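PDB 6SKY: Serine/threonine-protein kinase Tel1 from Chaetomium thermophilum, which probably phosphorylates serine or threonine followed by glutamine in its substrates, including histone H2A, to signal DNA damage as an ATM-family checkpoint kinase. Local coordinates for residues R2173-S2185 / K2207-E2219. Residues are numbered along the deposited sequence; the frame is centred on the assembly and turned at random.
Sequences RFHRARQETLNLS and KMEAANALWDHGE
NH1 of R2173 is gripped by the carboxylate of E2209: it gives OE1 a nearly straight hydrogen bond of 3.1 Å, taken on the syn lone pair, while the second bond, to OE2, is bent and weak. The guanidinium and carboxylate planes are 18° apart, nearly coplanar, and CB of N2212 sits over one guanidinium face, toward its rim, 3.4 Å from NH1. R2173 enters as a knob among E2209, N2212, A2213 and D2216; its first torsion (chi1 -174°) sets CG opposite the backbone N, and a bend at chi3 turns the guanidinium to the acids. Its NE also forms a salt bridge with OD1 of D2216 at 3.5 Å. The other carboxylate oxygen, OD2, faces R2178 NH2 well out of the guanidinium plane, a pairing of charges alone. Alongside, segments 2178-2185 and 2207-2217 run roughly antiparallel, at 154°; S2185 packs on A2210 and A2213, and CD2 of L2182 meets CE1 of H2217, whose ring also meets F1958 of the second subunit. A methionine replacing R2173 would probably leave E2209 without its cationic mate and D2216 without one of its two arginine partners. Two acids and two arginines thus tie helices 2154-2174, 2178-2189 and 2203-2217 of the FAT alpha-solenoid together, beside the dimer interface.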
ATOM      1  N   ARG A2173       9.036 -13.873   9.426  1.00 24.04           N
ATOM      2  CA  ARG A2173       7.657 -13.499   9.174  1.00 24.04           C
ATOM      3  C   ARG A2173       7.144 -12.542  10.233  1.00 24.04           C
ATOM      4  O   ARG A2173       6.457 -11.572   9.906  1.00 24.04           O
ATOM      5  CB  ARG A2173       6.776 -14.737   9.101  1.00 24.04           C
ATOM      6  CG  ARG A2173       5.360 -14.440   8.696  1.00 24.04           C
ATOM      7  CD  ARG A2173       4.682 -15.650   8.098  1.00 24.04           C
ATOM      8  NE  ARG A2173       5.406 -16.187   6.955  1.00 24.04           N
ATOM      9  CZ  ARG A2173       5.982 -17.379   6.947  1.00 24.04           C
ATOM     10  NH1 ARG A2173       6.623 -17.804   5.870  1.00 24.04           N
ATOM     11  NH2 ARG A2173       5.907 -18.151   8.020  1.00 24.04           N
ATOM     12  N   PHE A2174       7.465 -12.777  11.509  1.00 25.56           N
ATOM     13  CA  PHE A2174       6.966 -11.842  12.518  1.00 25.56           C
ATOM     14  C   PHE A2174       7.526 -10.435  12.328  1.00 25.56           C
ATOM     15  O   PHE A2174       6.852  -9.451  12.640  1.00 25.56           O
ATOM     16  CB  PHE A2174       7.260 -12.320  13.932  1.00 25.56           C
ATOM     17  CG  PHE A2174       6.767 -11.365  14.988  1.00 25.56           C
ATOM     18  CD1 PHE A2174       5.442 -11.360  15.369  1.00 25.56           C
ATOM     19  CD2 PHE A2174       7.617 -10.450  15.572  1.00 25.56           C
ATOM     20  CE1 PHE A2174       4.982 -10.472  16.321  1.00 25.56           C
ATOM     21  CE2 PHE A2174       7.159  -9.564  16.523  1.00 25.56           C
ATOM     22  CZ  PHE A2174       5.842  -9.577  16.898  1.00 25.56           C
ATOM     23  N   HIS A2175       8.752 -10.309  11.844  1.00 22.26           N
ATOM     24  CA  HIS A2175       9.337  -8.992  11.635  1.00 22.26           C
ATOM     25  C   HIS A2175       8.830  -8.300  10.384  1.00 22.26           C
ATOM     26  O   HIS A2175       9.286  -7.194  10.090  1.00 22.26           O
ATOM     27  CB  HIS A2175      10.858  -9.087  11.549  1.00 22.26           C
ATOM     28  CG  HIS A2175      11.543  -9.136  12.873  1.00 22.26           C
ATOM     29  ND1 HIS A2175      11.410 -10.194  13.740  1.00 22.26           N
ATOM     30  CD2 HIS A2175      12.377  -8.261  13.475  1.00 22.26           C
ATOM     31  CE1 HIS A2175      12.128  -9.966  14.822  1.00 22.26           C
ATOM     32  NE2 HIS A2175      12.726  -8.800  14.684  1.00 22.26           N
ATOM     33  N   ARG A2176       7.925  -8.928   9.635  1.00 28.05           N
ATOM     34  CA  ARG A2176       7.424  -8.392   8.371  1.00 28.05           C
ATOM     35  C   ARG A2176       8.563  -8.089   7.406  1.00 28.05           C
ATOM     36  O   ARG A2176       8.583  -7.046   6.754  1.00 28.05           O
ATOM     37  CB  ARG A2176       6.566  -7.147   8.592  1.00 28.05           C
ATOM     38  CG  ARG A2176       5.438  -7.330   9.578  1.00 28.05           C
ATOM     39  CD  ARG A2176       4.426  -8.320   9.070  1.00 28.05           C
ATOM     40  NE  ARG A2176       3.245  -8.396   9.923  1.00 28.05           N
ATOM     41  CZ  ARG A2176       2.233  -7.536   9.875  1.00 28.05           C
ATOM     42  NH1 ARG A2176       1.194  -7.687  10.685  1.00 28.05           N
ATOM     43  NH2 ARG A2176       2.261  -6.520   9.023  1.00 28.05           N
ATOM     44  N   ALA A2177       9.517  -9.003   7.311  1.00 24.46           N
ATOM     45  CA  ALA A2177      10.639  -8.876   6.387  1.00 24.46           C
ATOM     46  C   ALA A2177      10.315  -9.716   5.161  1.00 24.46           C
ATOM     47  O   ALA A2177      10.509 -10.931   5.162  1.00 24.46           O
ATOM     48  CB  ALA A2177      11.938  -9.317   7.048  1.00 24.46           C
ATOM     49  N   ARG A2178       9.807  -9.067   4.115  1.00 27.36           N
ATOM     50  CA  ARG A2178       9.279  -9.801   2.973  1.00 27.36           C
ATOM     51  C   ARG A2178      10.393 -10.439   2.164  1.00 27.36           C
ATOM     52  O   ARG A2178      10.298 -11.605   1.765  1.00 27.36           O
ATOM     53  CB  ARG A2178       8.459  -8.876   2.079  1.00 27.36           C
ATOM     54  CG  ARG A2178       7.324  -8.167   2.750  1.00 27.36           C
ATOM     55  CD  ARG A2178       6.474  -9.118   3.533  1.00 27.36           C
ATOM     56  NE  ARG A2178       5.338  -8.434   4.136  1.00 27.36           N
ATOM     57  CZ  ARG A2178       4.669  -8.887   5.188  1.00 27.36           C
ATOM     58  NH1 ARG A2178       3.645  -8.201   5.666  1.00 27.36           N
ATOM     59  NH2 ARG A2178       5.033 -10.020   5.770  1.00 27.36           N
ATOM     60  N   GLN A2179      11.453  -9.685   1.903  1.00 24.44           N
ATOM     61  CA  GLN A2179      12.504 -10.186   1.036  1.00 24.44           C
ATOM     62  C   GLN A2179      13.239 -11.357   1.666  1.00 24.44           C
ATOM     63  O   GLN A2179      13.688 -12.254   0.954  1.00 24.44           O
ATOM     64  CB  GLN A2179      13.466  -9.058   0.690  1.00 24.44           C
ATOM     65  CG  GLN A2179      14.440  -9.400  -0.407  1.00 24.44           C
ATOM     66  CD  GLN A2179      13.760  -9.814  -1.678  1.00 24.44           C
ATOM     67  OE1 GLN A2179      14.149 -10.781  -2.322  1.00 24.44           O
ATOM     68  NE2 GLN A2179      12.739  -9.074  -2.054  1.00 24.44           N
ATOM     69  N   GLU A2180      13.334 -11.399   2.989  1.00 25.57           N
ATOM     70  CA  GLU A2180      14.033 -12.503   3.624  1.00 25.57           C
ATOM     71  C   GLU A2180      13.211 -13.779   3.610  1.00 25.57           C
ATOM     72  O   GLU A2180      13.764 -14.866   3.435  1.00 25.57           O
ATOM     73  CB  GLU A2180      14.417 -12.130   5.047  1.00 25.57           C
ATOM     74  CG  GLU A2180      15.462 -11.057   5.127  1.00 25.57           C
ATOM     75  CD  GLU A2180      16.720 -11.407   4.359  1.00 25.57           C
ATOM     76  OE1 GLU A2180      17.058 -12.605   4.263  1.00 25.57           O
ATOM     77  OE2 GLU A2180      17.378 -10.483   3.842  1.00 25.57           O
ATOM     78  N   THR A2181      11.893 -13.680   3.775  1.00 23.11           N
ATOM     79  CA  THR A2181      11.058 -14.864   3.623  1.00 23.11           C
ATOM     80  C   THR A2181      11.065 -15.353   2.185  1.00 23.11           C
ATOM     81  O   THR A2181      11.055 -16.560   1.937  1.00 23.11           O
ATOM     82  CB  THR A2181       9.630 -14.580   4.068  1.00 23.11           C
ATOM     83  OG1 THR A2181       9.064 -13.575   3.227  1.00 23.11           O
ATOM     84  CG2 THR A2181       9.604 -14.107   5.484  1.00 23.11           C
ATOM     85  N   LEU A2182      11.097 -14.430   1.227  1.00 22.57           N
ATOM     86  CA  LEU A2182      11.196 -14.817  -0.175  1.00 22.57           C
ATOM     87  C   LEU A2182      12.501 -15.549  -0.456  1.00 22.57           C
ATOM     88  O   LEU A2182      12.508 -16.612  -1.086  1.00 22.57           O
ATOM     89  CB  LEU A2182      11.074 -13.571  -1.041  1.00 22.57           C
ATOM     90  CG  LEU A2182      10.492 -13.673  -2.433  1.00 22.57           C
ATOM     91  CD1 LEU A2182       9.292 -14.563  -2.404  1.00 22.57           C
ATOM     92  CD2 LEU A2182      10.104 -12.302  -2.854  1.00 22.57           C
ATOM     93  N   ASN A2183      13.621 -14.987   0.006  1.00 21.01           N
ATOM     94  CA  ASN A2183      14.922 -15.631  -0.137  1.00 21.01           C
ATOM     95  C   ASN A2183      14.924 -17.019   0.473  1.00 21.01           C
ATOM     96  O   ASN A2183      15.397 -17.980  -0.142  1.00 21.01           O
ATOM     97  CB  ASN A2183      15.996 -14.781   0.522  1.00 21.01           C
ATOM     98  CG  ASN A2183      16.330 -13.554  -0.261  1.00 21.01           C
ATOM     99  OD1 ASN A2183      16.208 -13.527  -1.473  1.00 21.01           O
ATOM    100  ND2 ASN A2183      16.776 -12.528   0.428  1.00 21.01           N
ATOM    101  N   LEU A2184      14.409 -17.142   1.696  1.00 21.18           N
ATOM    102  CA  LEU A2184      14.427 -18.424   2.383  1.00 21.18           C
ATOM    103  C   LEU A2184      13.565 -19.455   1.679  1.00 21.18           C
ATOM    104  O   LEU A2184      13.970 -20.609   1.543  1.00 21.18           O
ATOM    105  CB  LEU A2184      13.966 -18.252   3.820  1.00 21.18           C
ATOM    106  CG  LEU A2184      15.086 -18.109   4.832  1.00 21.18           C
ATOM    107  CD1 LEU A2184      14.508 -17.798   6.170  1.00 21.18           C
ATOM    108  CD2 LEU A2184      15.866 -19.384   4.889  1.00 21.18           C
ATOM    109  N   SER A2185      12.370 -19.075   1.233  1.00 23.13           N
ATOM    110  CA  SER A2185      11.513 -20.066   0.604  1.00 23.13           C
ATOM    111  C   SER A2185      12.045 -20.475  -0.758  1.00 23.13           C
ATOM    112  O   SER A2185      11.911 -21.638  -1.140  1.00 23.13           O
ATOM    113  CB  SER A2185      10.086 -19.551   0.498  1.00 23.13           C
ATOM    114  OG  SER A2185       9.915 -18.750  -0.640  1.00 23.13           O
ATOM    115  N   LYS A2207       6.598 -26.688   0.476  1.00 29.74           N
ATOM    116  CA  LYS A2207       5.564 -26.061  -0.332  1.00 29.74           C
ATOM    117  C   LYS A2207       4.629 -25.216   0.516  1.00 29.74           C
ATOM    118  O   LYS A2207       4.134 -24.188   0.045  1.00 29.74           O
ATOM    119  CB  LYS A2207       4.799 -27.119  -1.112  1.00 29.74           C
ATOM    120  CG  LYS A2207       5.598 -27.681  -2.266  1.00 29.74           C
ATOM    121  CD  LYS A2207       4.793 -28.656  -3.096  1.00 29.74           C
ATOM    122  CE  LYS A2207       4.395 -29.870  -2.286  1.00 29.74           C
ATOM    123  NZ  LYS A2207       3.617 -30.853  -3.079  1.00 29.74           N
ATOM    124  N   MET A2208       4.407 -25.590   1.772  1.00 28.83           N
ATOM    125  CA  MET A2208       3.631 -24.723   2.645  1.00 28.83           C
ATOM    126  C   MET A2208       4.379 -23.444   2.975  1.00 28.83           C
ATOM    127  O   MET A2208       3.763 -22.384   3.106  1.00 28.83           O
ATOM    128  CB  MET A2208       3.257 -25.457   3.918  1.00 28.83           C
ATOM    129  CG  MET A2208       2.558 -24.582   4.919  1.00 28.83           C
ATOM    130  SD  MET A2208       1.622 -25.546   6.090  1.00 28.83           S
ATOM    131  CE  MET A2208       0.864 -26.684   4.954  1.00 28.83           C
ATOM    132  N   GLU A2209       5.702 -23.509   3.101  1.00 26.69           N
ATOM    133  CA  GLU A2209       6.467 -22.281   3.284  1.00 26.69           C
ATOM    134  C   GLU A2209       6.382 -21.387   2.055  1.00 26.69           C
ATOM    135  O   GLU A2209       6.280 -20.160   2.175  1.00 26.69           O
ATOM    136  CB  GLU A2209       7.915 -22.613   3.613  1.00 26.69           C
ATOM    137  CG  GLU A2209       8.792 -21.400   3.775  1.00 26.69           C
ATOM    138  CD  GLU A2209       8.170 -20.344   4.669  1.00 26.69           C
ATOM    139  OE1 GLU A2209       7.630 -20.709   5.738  1.00 26.69           O
ATOM    140  OE2 GLU A2209       8.216 -19.148   4.302  1.00 26.69           O
ATOM    141  N   ALA A2210       6.421 -21.980   0.865  1.00 24.18           N
ATOM    142  CA  ALA A2210       6.258 -21.185  -0.348  1.00 24.18           C
ATOM    143  C   ALA A2210       4.888 -20.523  -0.400  1.00 24.18           C
ATOM    144  O   ALA A2210       4.763 -19.356  -0.797  1.00 24.18           O
ATOM    145  CB  ALA A2210       6.475 -22.060  -1.572  1.00 24.18           C
ATOM    146  N   ALA A2211       3.847 -21.252  -0.005  1.00 20.97           N
ATOM    147  CA  ALA A2211       2.514 -20.669   0.036  1.00 20.97           C
ATOM    148  C   ALA A2211       2.435 -19.535   1.046  1.00 20.97           C
ATOM    149  O   ALA A2211       1.748 -18.539   0.814  1.00 20.97           O
ATOM    150  CB  ALA A2211       1.482 -21.740   0.358  1.00 20.97           C
ATOM    151  N   ASN A2212       3.127 -19.667   2.175  1.00 22.77           N
ATOM    152  CA  ASN A2212       3.147 -18.586   3.157  1.00 22.77           C
ATOM    153  C   ASN A2212       3.816 -17.343   2.600  1.00 22.77           C
ATOM    154  O   ASN A2212       3.352 -16.222   2.829  1.00 22.77           O
ATOM    155  CB  ASN A2212       3.859 -19.039   4.420  1.00 22.77           C
ATOM    156  CG  ASN A2212       2.980 -19.839   5.317  1.00 22.77           C
ATOM    157  OD1 ASN A2212       1.784 -19.612   5.379  1.00 22.77           O
ATOM    158  ND2 ASN A2212       3.565 -20.780   6.031  1.00 22.77           N
ATOM    159  N   ALA A2213       4.912 -17.516   1.868  1.00 22.70           N
ATOM    160  CA  ALA A2213       5.561 -16.373   1.239  1.00 22.70           C
ATOM    161  C   ALA A2213       4.627 -15.682   0.253  1.00 22.70           C
ATOM    162  O   ALA A2213       4.493 -14.452   0.258  1.00 22.70           O
ATOM    163  CB  ALA A2213       6.843 -16.819   0.550  1.00 22.70           C
ATOM    164  N   LEU A2214       3.960 -16.465  -0.599  1.00 22.16           N
ATOM    165  CA  LEU A2214       2.991 -15.892  -1.533  1.00 22.16           C
ATOM    166  C   LEU A2214       1.908 -15.114  -0.802  1.00 22.16           C
ATOM    167  O   LEU A2214       1.602 -13.978  -1.160  1.00 22.16           O
ATOM    168  CB  LEU A2214       2.364 -16.986  -2.387  1.00 22.16           C
ATOM    169  CG  LEU A2214       3.220 -17.527  -3.519  1.00 22.16           C
ATOM    170  CD1 LEU A2214       2.483 -18.599  -4.268  1.00 22.16           C
ATOM    171  CD2 LEU A2214       3.606 -16.411  -4.431  1.00 22.16           C
ATOM    172  N   TRP A2215       1.312 -15.713   0.224  1.00 24.25           N
ATOM    173  CA  TRP A2215       0.244 -15.039   0.949  1.00 24.25           C
ATOM    174  C   TRP A2215       0.727 -13.749   1.578  1.00 24.25           C
ATOM    175  O   TRP A2215      -0.023 -12.773   1.650  1.00 24.25           O
ATOM    176  CB  TRP A2215      -0.329 -15.950   2.025  1.00 24.25           C
ATOM    177  CG  TRP A2215      -1.395 -15.307   2.842  1.00 24.25           C
ATOM    178  CD1 TRP A2215      -1.239 -14.679   4.029  1.00 24.25           C
ATOM    179  CD2 TRP A2215      -2.787 -15.235   2.531  1.00 24.25           C
ATOM    180  NE1 TRP A2215      -2.440 -14.218   4.484  1.00 24.25           N
ATOM    181  CE2 TRP A2215      -3.410 -14.546   3.577  1.00 24.25           C
ATOM    182  CE3 TRP A2215      -3.568 -15.687   1.468  1.00 24.25           C
ATOM    183  CZ2 TRP A2215      -4.767 -14.299   3.593  1.00 24.25           C
ATOM    184  CZ3 TRP A2215      -4.910 -15.439   1.489  1.00 24.25           C
ATOM    185  CH2 TRP A2215      -5.498 -14.754   2.540  1.00 24.25           C
ATOM    186  N   ASP A2216       1.965 -13.718   2.048  1.00 28.66           N
ATOM    187  CA  ASP A2216       2.454 -12.501   2.676  1.00 28.66           C
ATOM    188  C   ASP A2216       2.909 -11.453   1.676  1.00 28.66           C
ATOM    189  O   ASP A2216       3.138 -10.311   2.071  1.00 28.66           O
ATOM    190  CB  ASP A2216       3.579 -12.832   3.651  1.00 28.66           C
ATOM    191  CG  ASP A2216       3.054 -13.432   4.940  1.00 28.66           C
ATOM    192  OD1 ASP A2216       2.961 -14.671   5.037  1.00 28.66           O
ATOM    193  OD2 ASP A2216       2.700 -12.662   5.855  1.00 28.66           O
ATOM    194  N   HIS A2217       3.034 -11.795   0.402  1.00 29.37           N
ATOM    195  CA  HIS A2217       3.257 -10.773  -0.610  1.00 29.37           C
ATOM    196  C   HIS A2217       1.980 -10.271  -1.264  1.00 29.37           C
ATOM    197  O   HIS A2217       2.054  -9.390  -2.121  1.00 29.37           O
ATOM    198  CB  HIS A2217       4.202 -11.283  -1.684  1.00 29.37           C
ATOM    199  CG  HIS A2217       5.637 -11.050  -1.362  1.00 29.37           C
ATOM    200  ND1 HIS A2217       6.377 -11.917  -0.595  1.00 29.37           N
ATOM    201  CD2 HIS A2217       6.462 -10.026  -1.676  1.00 29.37           C
ATOM    202  CE1 HIS A2217       7.602 -11.450  -0.464  1.00 29.37           C
ATOM    203  NE2 HIS A2217       7.680 -10.303  -1.111  1.00 29.37           N
ATOM    204  N   GLY A2218       0.820 -10.800  -0.898  1.00 30.71           N
ATOM    205  CA  GLY A2218      -0.432 -10.335  -1.447  1.00 30.71           C
ATOM    206  C   GLY A2218      -1.073 -11.231  -2.482  1.00 30.71           C
ATOM    207  O   GLY A2218      -2.182 -10.925  -2.927  1.00 30.71           O
ATOM    208  N   GLU A2219      -0.423 -12.318  -2.882  1.00 30.11           N
ATOM    209  CA  GLU A2219      -0.999 -13.250  -3.850  1.00 30.11           C
ATOM    210  C   GLU A2219      -1.887 -14.231  -3.106  1.00 30.11           C
ATOM    211  O   GLU A2219      -1.446 -15.286  -2.667  1.00 30.11           O
ATOM    212  CB  GLU A2219       0.089 -13.983  -4.612  1.00 30.11           C
ATOM    213  CG  GLU A2219       1.291 -13.149  -4.941  1.00 30.11           C
ATOM    214  CD  GLU A2219       0.961 -12.001  -5.845  1.00 30.11           C
ATOM    215  OE1 GLU A2219       1.251 -10.852  -5.467  1.00 30.11           O
ATOM    216  OE2 GLU A2219       0.407 -12.240  -6.936  1.00 30.11           O
TER